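Local coordinates for protein restriction endonuclease THAI (Thermoplasma acidophilum, PDB 3NDH) that probably cleaves DNA as a restriction endonuclease of the PD-(D/E)XK clan, binding its specific site by intercalation without flipping bases out of the duplex, at residues A[126-131]-A[164-169]; A[116-121]-A[177-182]; A[27-32]-A[67-72]. All coordinates share one frame; numbering follows the deposited sequence.

Contact 1. Residues A[126-131]-A[164-169]; sequences FLETWH and IGKDKY
Leu127 and Lys166 make van der Waals contacts, side chain against backbone, where the two backbones come nearest. The Leu127 CD1 methyl rests on a backbone carbonyl, 3.4 Å from Lys166 O. Its other methyl, CD2, faces the carboxylate of Asp167. With Leu127 CG anti to the backbone N (chi1 164°), the methyls swing round toward helix 166-169. In return the Lys166 chain passes the end of helix 120-129, and its CD lies 3.5 Å from Leu127 O. The aromatic part is smaller. Tyr169 CE2 meets the rim of the indole near its plane, 3.7 Å from Trp130 CZ3. The two ring planes are 39° apart, so the pair is oblique. Phe126 CZ lies over one indole face, and Trp130 NE1 is bonded to Glu89.

The polar part rests on charge and water. Lys166 is extended up to its last torsion, where a bend (chi4 -84°) takes the amine past the carboxylate of Glu128. CE is therefore the nearer atom, and Lys166 NZ stays 4.0 Å from Glu128 OE2, beyond salt-bridge range. Glu128 OE1 and Asp167 OD1 are 4.5 Å apart. One water joins these like-charged groups, giving a hydrogen to Glu128 OE1 and another to Asp167 OD1, each at 2.6 Å. With an alanine here in place of Lys166, Glu128 would probably lose its nearby positive charge and Leu127 O the methylenes packed beside it.

Gly165, with positive phi, ends helix 154-164 and stands at the N-cap of helix 166-169. The contact thus packs the short helix 166-169 against the C-terminal part of helix 120-129, the connecting helix of a beta-alpha-beta crossover between the parallel strands 97-105 and 135-141 of the PD-(D/E)XK fold.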
# COMPACT_ATOMS: atom_id res chain seq x y z
N PHE A 126 3.81 9.41 -20.96
CA PHE A 126 3.59 7.96 -20.96
C PHE A 126 2.77 7.52 -22.18
O PHE A 126 3.16 6.59 -22.89
CB PHE A 126 2.89 7.54 -19.66
CG PHE A 126 2.65 6.06 -19.54
CD1 PHE A 126 3.60 5.23 -18.96
CD2 PHE A 126 1.46 5.51 -19.97
CE1 PHE A 126 3.37 3.87 -18.84
CE2 PHE A 126 1.24 4.15 -19.86
CZ PHE A 126 2.19 3.35 -19.29
N LEU A 127 1.64 8.18 -22.41
CA LEU A 127 0.79 7.87 -23.57
C LEU A 127 1.60 7.86 -24.85
O LEU A 127 1.44 6.98 -25.69
CB LEU A 127 -0.36 8.88 -23.67
CG LEU A 127 -1.16 8.99 -24.98
CD1 LEU A 127 -2.02 7.74 -25.14
CD2 LEU A 127 -2.00 10.26 -24.96
N GLU A 128 2.49 8.83 -24.99
CA GLU A 128 3.23 8.98 -26.23
C GLU A 128 4.43 8.04 -26.38
O GLU A 128 4.99 7.94 -27.47
CB GLU A 128 3.67 10.44 -26.38
CG GLU A 128 2.51 11.44 -26.43
CD GLU A 128 1.48 11.15 -27.52
OE1 GLU A 128 0.27 11.46 -27.32
OE2 GLU A 128 1.88 10.62 -28.58
N THR A 129 4.82 7.34 -25.32
CA THR A 129 6.03 6.48 -25.36
C THR A 129 5.82 5.00 -25.03
O THR A 129 6.55 4.15 -25.57
CB THR A 129 7.12 7.02 -24.42
OG1 THR A 129 6.61 7.14 -23.09
CG2 THR A 129 7.58 8.38 -24.89
N TRP A 130 4.86 4.69 -24.18
CA TRP A 130 4.68 3.32 -23.71
C TRP A 130 4.08 2.40 -24.78
O TRP A 130 3.22 2.80 -25.57
CB TRP A 130 3.77 3.31 -22.47
CG TRP A 130 3.56 1.94 -21.85
CD1 TRP A 130 4.34 1.35 -20.92
CD2 TRP A 130 2.48 1.04 -22.11
NE1 TRP A 130 3.83 0.12 -20.59
CE2 TRP A 130 2.67 -0.09 -21.30
CE3 TRP A 130 1.36 1.09 -22.95
CZ2 TRP A 130 1.80 -1.18 -21.31
CZ3 TRP A 130 0.50 0.00 -22.97
CH2 TRP A 130 0.72 -1.11 -22.15
N HIS A 131 4.54 1.15 -24.79
CA HIS A 131 3.80 0.08 -25.45
C HIS A 131 3.94 -1.17 -24.60
O HIS A 131 4.84 -1.24 -23.77
CB HIS A 131 4.30 -0.15 -26.89
CG HIS A 131 5.64 -0.81 -26.98
ND1 HIS A 131 5.79 -2.16 -27.19
CD2 HIS A 131 6.89 -0.30 -26.86
CE1 HIS A 131 7.08 -2.46 -27.21
NE2 HIS A 131 7.77 -1.35 -27.01
N ILE A 164 -5.38 -0.95 -32.51
CA ILE A 164 -6.26 0.15 -32.12
C ILE A 164 -5.50 1.44 -31.85
O ILE A 164 -6.08 2.53 -31.88
CB ILE A 164 -7.17 -0.24 -30.91
CG1 ILE A 164 -6.39 -0.34 -29.60
CG2 ILE A 164 -7.91 -1.55 -31.20
CD1 ILE A 164 -7.27 -0.65 -28.40
N GLY A 165 -4.20 1.33 -31.60
CA GLY A 165 -3.37 2.50 -31.35
C GLY A 165 -3.36 2.97 -29.90
O GLY A 165 -4.28 2.70 -29.13
N LYS A 166 -2.32 3.73 -29.57
CA LYS A 166 -2.12 4.27 -28.22
C LYS A 166 -3.30 5.09 -27.70
O LYS A 166 -3.63 5.03 -26.52
CB LYS A 166 -0.84 5.14 -28.18
CG LYS A 166 -0.90 6.41 -29.03
CD LYS A 166 0.43 7.16 -29.05
CE LYS A 166 0.37 8.36 -29.97
NZ LYS A 166 0.64 8.01 -31.37
N ASP A 167 -3.94 5.86 -28.58
CA ASP A 167 -4.99 6.78 -28.12
C ASP A 167 -6.28 6.06 -27.72
O ASP A 167 -7.09 6.63 -26.97
CB ASP A 167 -5.22 7.86 -29.17
CG ASP A 167 -3.98 8.72 -29.39
OD1 ASP A 167 -3.52 9.36 -28.43
OD2 ASP A 167 -3.48 8.75 -30.54
N LYS A 168 -6.47 4.84 -28.21
CA LYS A 168 -7.61 4.01 -27.83
C LYS A 168 -7.26 2.98 -26.74
O LYS A 168 -8.13 2.55 -25.99
CB LYS A 168 -8.21 3.28 -29.04
CG LYS A 168 -9.61 2.73 -28.78
CD LYS A 168 -10.16 1.91 -29.94
CE LYS A 168 -11.30 1.00 -29.47
NZ LYS A 168 -11.50 -0.18 -30.37
N TYR A 169 -5.99 2.59 -26.67
CA TYR A 169 -5.53 1.58 -25.69
C TYR A 169 -5.31 2.18 -24.30
O TYR A 169 -5.53 1.52 -23.29
CB TYR A 169 -4.22 0.94 -26.19
CG TYR A 169 -3.82 -0.38 -25.55
CD1 TYR A 169 -4.03 -1.58 -26.22
CD2 TYR A 169 -3.17 -0.43 -24.31
CE1 TYR A 169 -3.65 -2.79 -25.65
CE2 TYR A 169 -2.78 -1.63 -23.74
CZ TYR A 169 -3.03 -2.82 -24.41
OH TYR A 169 -2.65 -4.04 -23.89
O HOH W 1 -1.75 11.15 -28.92

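Contact 2. Residues A[116-121]-A[177-182]; sequences WTVDAT and TNPRGV. With nucleotides of chain D; nucleotides of chain C.
Trp116 and Gly181 bring two loops together on the DNA-binding face of this PD-(D/E)XK endonuclease. The tight part is backbone on backbone. Gly181 CA lies 3.3 Å from Thr117 O in a CA-H...O contact. A CB on this residue would fall 3.1 Å from Trp116 CA, so a side chain would hardly fit. Val118 CG2 lies against the backbone of the other loop, 3.4 Å from Pro179 O.

The other parts are looser. Val118 CG1 touches the proline ring lightly, at 4.1 Å from Pro179 CG. Toward the DNA, a water fills in between the loops. It donates to Trp116 O and Arg180 O and accepts from N4 of DC7 of chain C.

Both loops grip the DNA. Over one face of the Trp116 indole comes C5 of DC7 of chain C. Trp116 NE1 bonds the phosphate oxygen OP2 of that nucleotide at 2.7 Å, and Trp116 N bonds OP2 of DG6 of chain C. Asn178 ND2 holds OP2 of DC5 of chain D, while Asn178 O takes the N4 hydrogen of its base.

The guanidinium of Arg180 lays one face over that cytosine, and its NE bonds O6 of a guanine. NH1 fixes the group at its edge, with two bonds in the guanidinium plane: 2.9 Å from Arg180 NH1 to Asn178 OD1 and 3.0 Å from Arg180 NH1 to Pro179 O.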
# COMPACT_ATOMS: atom_id res chain seq x y z
N TRP A 116 1.12 4.57 -12.20
CA TRP A 116 0.42 5.25 -11.12
C TRP A 116 0.71 6.75 -11.08
O TRP A 116 0.74 7.38 -10.02
CB TRP A 116 0.74 4.54 -9.82
CG TRP A 116 0.34 3.10 -9.82
CD1 TRP A 116 1.14 2.01 -10.02
CD2 TRP A 116 -0.99 2.58 -9.62
NE1 TRP A 116 0.41 0.86 -9.95
CE2 TRP A 116 -0.90 1.17 -9.70
CE3 TRP A 116 -2.23 3.16 -9.35
CZ2 TRP A 116 -2.01 0.35 -9.51
CZ3 TRP A 116 -3.33 2.32 -9.16
CH2 TRP A 116 -3.21 0.94 -9.26
N THR A 117 0.80 7.33 -12.28
CA THR A 117 1.11 8.71 -12.51
C THR A 117 -0.15 9.51 -12.82
O THR A 117 -0.92 9.12 -13.70
CB THR A 117 2.04 8.83 -13.70
OG1 THR A 117 3.26 8.21 -13.38
CG2 THR A 117 2.29 10.30 -14.06
N VAL A 118 -0.37 10.59 -12.08
CA VAL A 118 -1.52 11.48 -12.27
C VAL A 118 -1.13 12.83 -12.90
O VAL A 118 -1.92 13.43 -13.62
CB VAL A 118 -2.28 11.70 -10.94
CG1 VAL A 118 -3.35 12.75 -11.11
CG2 VAL A 118 -2.90 10.39 -10.50
N ASP A 119 0.11 13.29 -12.66
CA ASP A 119 0.57 14.53 -13.27
C ASP A 119 0.25 14.53 -14.76
O ASP A 119 0.58 13.59 -15.49
CB ASP A 119 2.07 14.74 -13.08
CG ASP A 119 2.56 16.00 -13.76
OD1 ASP A 119 2.39 17.11 -13.21
OD2 ASP A 119 3.13 15.89 -14.86
N ALA A 120 -0.38 15.61 -15.22
CA ALA A 120 -0.91 15.64 -16.59
C ALA A 120 0.20 15.53 -17.63
O ALA A 120 0.08 14.80 -18.61
CB ALA A 120 -1.75 16.91 -16.83
N THR A 121 1.28 16.27 -17.42
CA THR A 121 2.40 16.28 -18.36
C THR A 121 3.06 14.91 -18.43
O THR A 121 3.28 14.37 -19.51
CB THR A 121 3.44 17.36 -17.95
OG1 THR A 121 2.80 18.64 -17.91
CG2 THR A 121 4.60 17.42 -18.93
N THR A 177 -10.57 15.75 -11.74
CA THR A 177 -10.99 14.71 -10.80
C THR A 177 -9.76 14.31 -9.97
O THR A 177 -8.67 14.81 -10.20
CB THR A 177 -11.57 13.45 -11.50
OG1 THR A 177 -10.53 12.71 -12.14
CG2 THR A 177 -12.61 13.84 -12.55
N ASN A 178 -9.95 13.42 -9.01
CA ASN A 178 -8.85 12.91 -8.16
C ASN A 178 -8.65 11.42 -8.44
O ASN A 178 -9.14 10.60 -7.69
CB ASN A 178 -9.21 13.18 -6.70
CG ASN A 178 -8.17 12.65 -5.72
OD1 ASN A 178 -7.03 12.38 -6.10
ND2 ASN A 178 -8.54 12.57 -4.46
N PRO A 179 -7.94 11.08 -9.53
CA PRO A 179 -7.70 9.69 -9.90
C PRO A 179 -6.37 9.17 -9.36
O PRO A 179 -5.70 9.84 -8.59
CB PRO A 179 -7.67 9.76 -11.42
CG PRO A 179 -6.98 11.04 -11.67
CD PRO A 179 -7.38 11.99 -10.55
N ARG A 180 -5.99 7.96 -9.76
CA ARG A 180 -4.73 7.38 -9.27
C ARG A 180 -3.76 6.92 -10.37
O ARG A 180 -2.66 6.49 -10.05
CB ARG A 180 -5.01 6.25 -8.24
CG ARG A 180 -5.41 6.78 -6.88
CD ARG A 180 -4.25 7.52 -6.22
NE ARG A 180 -4.61 7.98 -4.90
CZ ARG A 180 -5.30 9.09 -4.64
NH1 ARG A 180 -5.72 9.88 -5.64
NH2 ARG A 180 -5.59 9.42 -3.40
N GLY A 181 -4.09 7.10 -11.64
CA GLY A 181 -3.10 6.81 -12.67
C GLY A 181 -3.61 6.79 -14.09
O GLY A 181 -4.74 7.18 -14.36
N VAL A 182 -2.75 6.32 -14.98
CA VAL A 182 -3.04 6.10 -16.39
C VAL A 182 -3.56 4.67 -16.53
O VAL A 182 -2.96 3.76 -15.99
CB VAL A 182 -1.78 6.26 -17.25
CG1 VAL A 182 -2.11 6.01 -18.71
CG2 VAL A 182 -1.16 7.65 -17.05
P DC D 5 -11.44 13.47 -1.99
OP1 DC D 5 -11.62 14.44 -0.90
OP2 DC D 5 -10.81 13.91 -3.26
O5' DC D 5 -10.60 12.22 -1.44
C5' DC D 5 -10.91 11.64 -0.18
C4' DC D 5 -10.19 10.33 -0.01
O4' DC D 5 -10.59 9.39 -1.03
C3' DC D 5 -8.67 10.39 -0.12
O3' DC D 5 -8.17 10.84 1.15
C2' DC D 5 -8.32 8.95 -0.45
C1' DC D 5 -9.55 8.45 -1.24
N1 DC D 5 -9.38 8.30 -2.69
C2 DC D 5 -9.26 7.02 -3.24
O2 DC D 5 -9.27 6.04 -2.48
N3 DC D 5 -9.14 6.87 -4.58
C4 DC D 5 -9.13 7.95 -5.36
N4 DC D 5 -9.01 7.77 -6.69
C5 DC D 5 -9.23 9.27 -4.84
C6 DC D 5 -9.35 9.40 -3.51
P DC C 7 2.62 -2.10 -9.37
OP1 DC C 7 2.90 -3.50 -9.74
OP2 DC C 7 2.18 -1.14 -10.42
O5' DC C 7 1.54 -2.10 -8.21
C5' DC C 7 1.49 -3.14 -7.25
C4' DC C 7 0.40 -2.86 -6.24
O4' DC C 7 0.67 -1.59 -5.62
C3' DC C 7 -0.99 -2.69 -6.83
O3' DC C 7 -1.60 -3.99 -7.03
C2' DC C 7 -1.69 -1.88 -5.75
C1' DC C 7 -0.54 -1.11 -5.05
N1 DC C 7 -0.58 0.36 -5.21
C2 DC C 7 -1.11 1.13 -4.17
O2 DC C 7 -1.41 0.57 -3.11
N3 DC C 7 -1.26 2.46 -4.34
C4 DC C 7 -0.89 3.04 -5.49
N4 DC C 7 -1.12 4.35 -5.63
C5 DC C 7 -0.28 2.29 -6.54
C6 DC C 7 -0.14 0.96 -6.36
P DG C 6 4.72 3.02 -11.19
OP1 DG C 6 4.52 2.15 -12.37
OP2 DG C 6 3.83 4.18 -10.98
O5' DG C 6 4.73 2.10 -9.89
C5' DG C 6 5.61 0.98 -9.80
C4' DG C 6 5.44 0.29 -8.46
O4' DG C 6 5.65 1.23 -7.41
C3' DG C 6 4.04 -0.27 -8.20
O3' DG C 6 3.97 -1.60 -8.69
C2' DG C 6 3.97 -0.27 -6.69
C1' DG C 6 4.70 1.03 -6.36
N9 DG C 6 3.87 2.22 -6.29
C8 DG C 6 3.76 3.21 -7.24
N7 DG C 6 3.04 4.22 -6.83
C5 DG C 6 2.64 3.87 -5.55
C6 DG C 6 1.88 4.58 -4.60
O6 DG C 6 1.43 5.73 -4.68
N1 DG C 6 1.68 3.84 -3.44
C2 DG C 6 2.17 2.57 -3.22
N2 DG C 6 1.84 2.00 -2.05
N3 DG C 6 2.91 1.91 -4.09
C4 DG C 6 3.11 2.61 -5.22
O HOH W 2 -1.05 6.72 -7.88

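Contact 3. Residues A[27-32]-A[67-72]; sequences RLIIDK and SSLLIY
Tyr72 presents the flat group of this contact, and Ile29 meets it at the ring edge. The Ile29 CD1 methyl lies near the ring plane, 3.9 Å from Tyr72 CE2 and about as far from CD2. Lys32 comes in obliquely at the phenol end, with its CE 3.4 Å from Tyr72 OH. Leu28 reaches the same oxygen through CD2, 3.7 Å from Tyr72 OH. The hydroxyl is thus flanked by Leu28 and Lys32, one helical turn apart. CG of Tyr72 is anti to the backbone N (chi1 171°), which sends the ring out across the gap to helix 27-32.

Beside the ring is a second apolar touch. Ile29 CD1 is 3.9 Å from Leu69 CD1, so this one methyl serves two partners on successive turns of helix 58-74. The bend of the isoleucine at its second torsion (chi2 -65°) carries CD1 across to helix 58-74. The axes of the two short segments stay 12.1 Å apart at their closest. Only the ends of the side chains bridge such a distance.

The Lys32 amine has its main partners elsewhere. It makes a salt bridge to the terminal carboxylate of Gly225 of the second subunit and a hydrogen bond to O of Trp222 of that subunit, a residue that also packs on Leu69.

The segments run nearly antiparallel, at 148°. On another side of helix 58-74, Ser67 and Leu70 lie on strands 92-94 and 97-105. This is an antiparallel helix pair beside the central sheet of a PD-(D/E)XK fold, and it forms part of the dimer interface.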
# COMPACT_ATOMS: atom_id res chain seq x y z
N ARG A 27 -2.80 -29.61 -14.10
CA ARG A 27 -4.06 -29.99 -13.46
C ARG A 27 -4.07 -29.74 -11.95
O ARG A 27 -5.10 -29.35 -11.39
CB ARG A 27 -4.35 -31.46 -13.73
CG ARG A 27 -5.76 -31.92 -13.41
CD ARG A 27 -6.85 -30.96 -13.88
NE ARG A 27 -6.74 -30.59 -15.29
CZ ARG A 27 -7.60 -29.80 -15.93
NH1 ARG A 27 -8.65 -29.30 -15.29
NH2 ARG A 27 -7.42 -29.51 -17.22
N LEU A 28 -2.94 -29.98 -11.30
CA LEU A 28 -2.82 -29.74 -9.86
C LEU A 28 -2.88 -28.24 -9.54
O LEU A 28 -3.56 -27.83 -8.63
CB LEU A 28 -1.54 -30.36 -9.29
CG LEU A 28 -1.37 -30.23 -7.77
CD1 LEU A 28 -2.54 -30.87 -7.02
CD2 LEU A 28 -0.05 -30.86 -7.36
N ILE A 29 -2.19 -27.44 -10.35
CA ILE A 29 -2.26 -25.99 -10.21
C ILE A 29 -3.70 -25.49 -10.41
O ILE A 29 -4.19 -24.67 -9.64
CB ILE A 29 -1.31 -25.28 -11.20
CG1 ILE A 29 0.16 -25.58 -10.86
CG2 ILE A 29 -1.56 -23.76 -11.23
CD1 ILE A 29 0.66 -25.06 -9.53
N ILE A 30 -4.36 -25.97 -11.46
CA ILE A 30 -5.75 -25.58 -11.71
C ILE A 30 -6.60 -25.89 -10.48
O ILE A 30 -7.36 -25.05 -10.02
CB ILE A 30 -6.31 -26.30 -12.96
CG1 ILE A 30 -5.62 -25.76 -14.22
CG2 ILE A 30 -7.84 -26.19 -13.03
CD1 ILE A 30 -5.85 -26.64 -15.43
N ASP A 31 -6.46 -27.10 -9.93
CA ASP A 31 -7.28 -27.52 -8.79
C ASP A 31 -6.96 -26.70 -7.53
O ASP A 31 -7.86 -26.34 -6.77
CB ASP A 31 -7.11 -29.01 -8.51
CG ASP A 31 -7.72 -29.91 -9.58
OD1 ASP A 31 -8.58 -29.44 -10.36
OD2 ASP A 31 -7.36 -31.10 -9.64
N LYS A 32 -5.68 -26.41 -7.31
CA LYS A 32 -5.30 -25.63 -6.15
C LYS A 32 -5.78 -24.18 -6.25
O LYS A 32 -6.24 -23.61 -5.26
CB LYS A 32 -3.79 -25.67 -5.94
CG LYS A 32 -3.31 -27.04 -5.54
CD LYS A 32 -2.59 -27.04 -4.25
CE LYS A 32 -1.99 -28.39 -3.99
NZ LYS A 32 -1.38 -28.43 -2.62
N SER A 67 3.24 -14.61 -6.93
CA SER A 67 4.65 -14.98 -7.09
C SER A 67 4.98 -16.30 -6.38
O SER A 67 5.79 -17.09 -6.85
CB SER A 67 5.56 -13.89 -6.55
OG SER A 67 5.39 -12.68 -7.30
N SER A 68 4.34 -16.52 -5.24
CA SER A 68 4.53 -17.74 -4.47
C SER A 68 3.97 -18.97 -5.18
O SER A 68 4.51 -20.08 -5.02
CB SER A 68 3.92 -17.59 -3.08
OG SER A 68 4.60 -16.57 -2.37
N LEU A 69 2.92 -18.79 -5.97
CA LEU A 69 2.44 -19.89 -6.83
C LEU A 69 3.51 -20.28 -7.83
O LEU A 69 3.72 -21.45 -8.08
CB LEU A 69 1.15 -19.48 -7.55
CG LEU A 69 0.51 -20.54 -8.43
CD1 LEU A 69 -0.02 -21.69 -7.62
CD2 LEU A 69 -0.58 -19.86 -9.27
N LEU A 70 4.19 -19.29 -8.41
CA LEU A 70 5.27 -19.58 -9.34
C LEU A 70 6.41 -20.30 -8.63
O LEU A 70 6.95 -21.26 -9.16
CB LEU A 70 5.82 -18.31 -9.97
CG LEU A 70 4.81 -17.41 -10.68
CD1 LEU A 70 5.49 -16.19 -11.28
CD2 LEU A 70 4.02 -18.17 -11.74
N ILE A 71 6.77 -19.85 -7.44
CA ILE A 71 7.83 -20.55 -6.66
C ILE A 71 7.42 -21.99 -6.36
O ILE A 71 8.22 -22.92 -6.53
CB ILE A 71 8.14 -19.83 -5.34
CG1 ILE A 71 8.77 -18.44 -5.60
CG2 ILE A 71 9.07 -20.68 -4.49
CD1 ILE A 71 8.75 -17.47 -4.41
N TYR A 72 6.16 -22.17 -5.97
CA TYR A 72 5.63 -23.51 -5.70
C TYR A 72 5.84 -24.45 -6.88
O TYR A 72 6.35 -25.55 -6.69
CB TYR A 72 4.14 -23.37 -5.31
CG TYR A 72 3.38 -24.69 -5.21
CD1 TYR A 72 3.74 -25.66 -4.28
CD2 TYR A 72 2.31 -24.96 -6.04
CE1 TYR A 72 3.04 -26.86 -4.20
CE2 TYR A 72 1.62 -26.14 -5.96
CZ TYR A 72 1.98 -27.08 -5.04
OH TYR A 72 1.28 -28.28 -4.99

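Contact 3 comes first along the chain and closes before the other two open. Contact 1 then falls within the stretch of chain spanned by contact 2. Contacts 1 and 2 share helix 120-129, contact 2 at its start and contact 1 at its end. Their centres are 15 Å apart, and they touch where Phe126 CD2 packs 3.8 Å from Val182 CG1. Contact 3 lies on the opposite side of the chain's centre, with its centre 33 Å from that of contact 1 and 35 Å from that of contact 2. Contacts 2 and 3 both meet the second subunit, so the dimer is touched at two distant places; contact 2 also binds DNA.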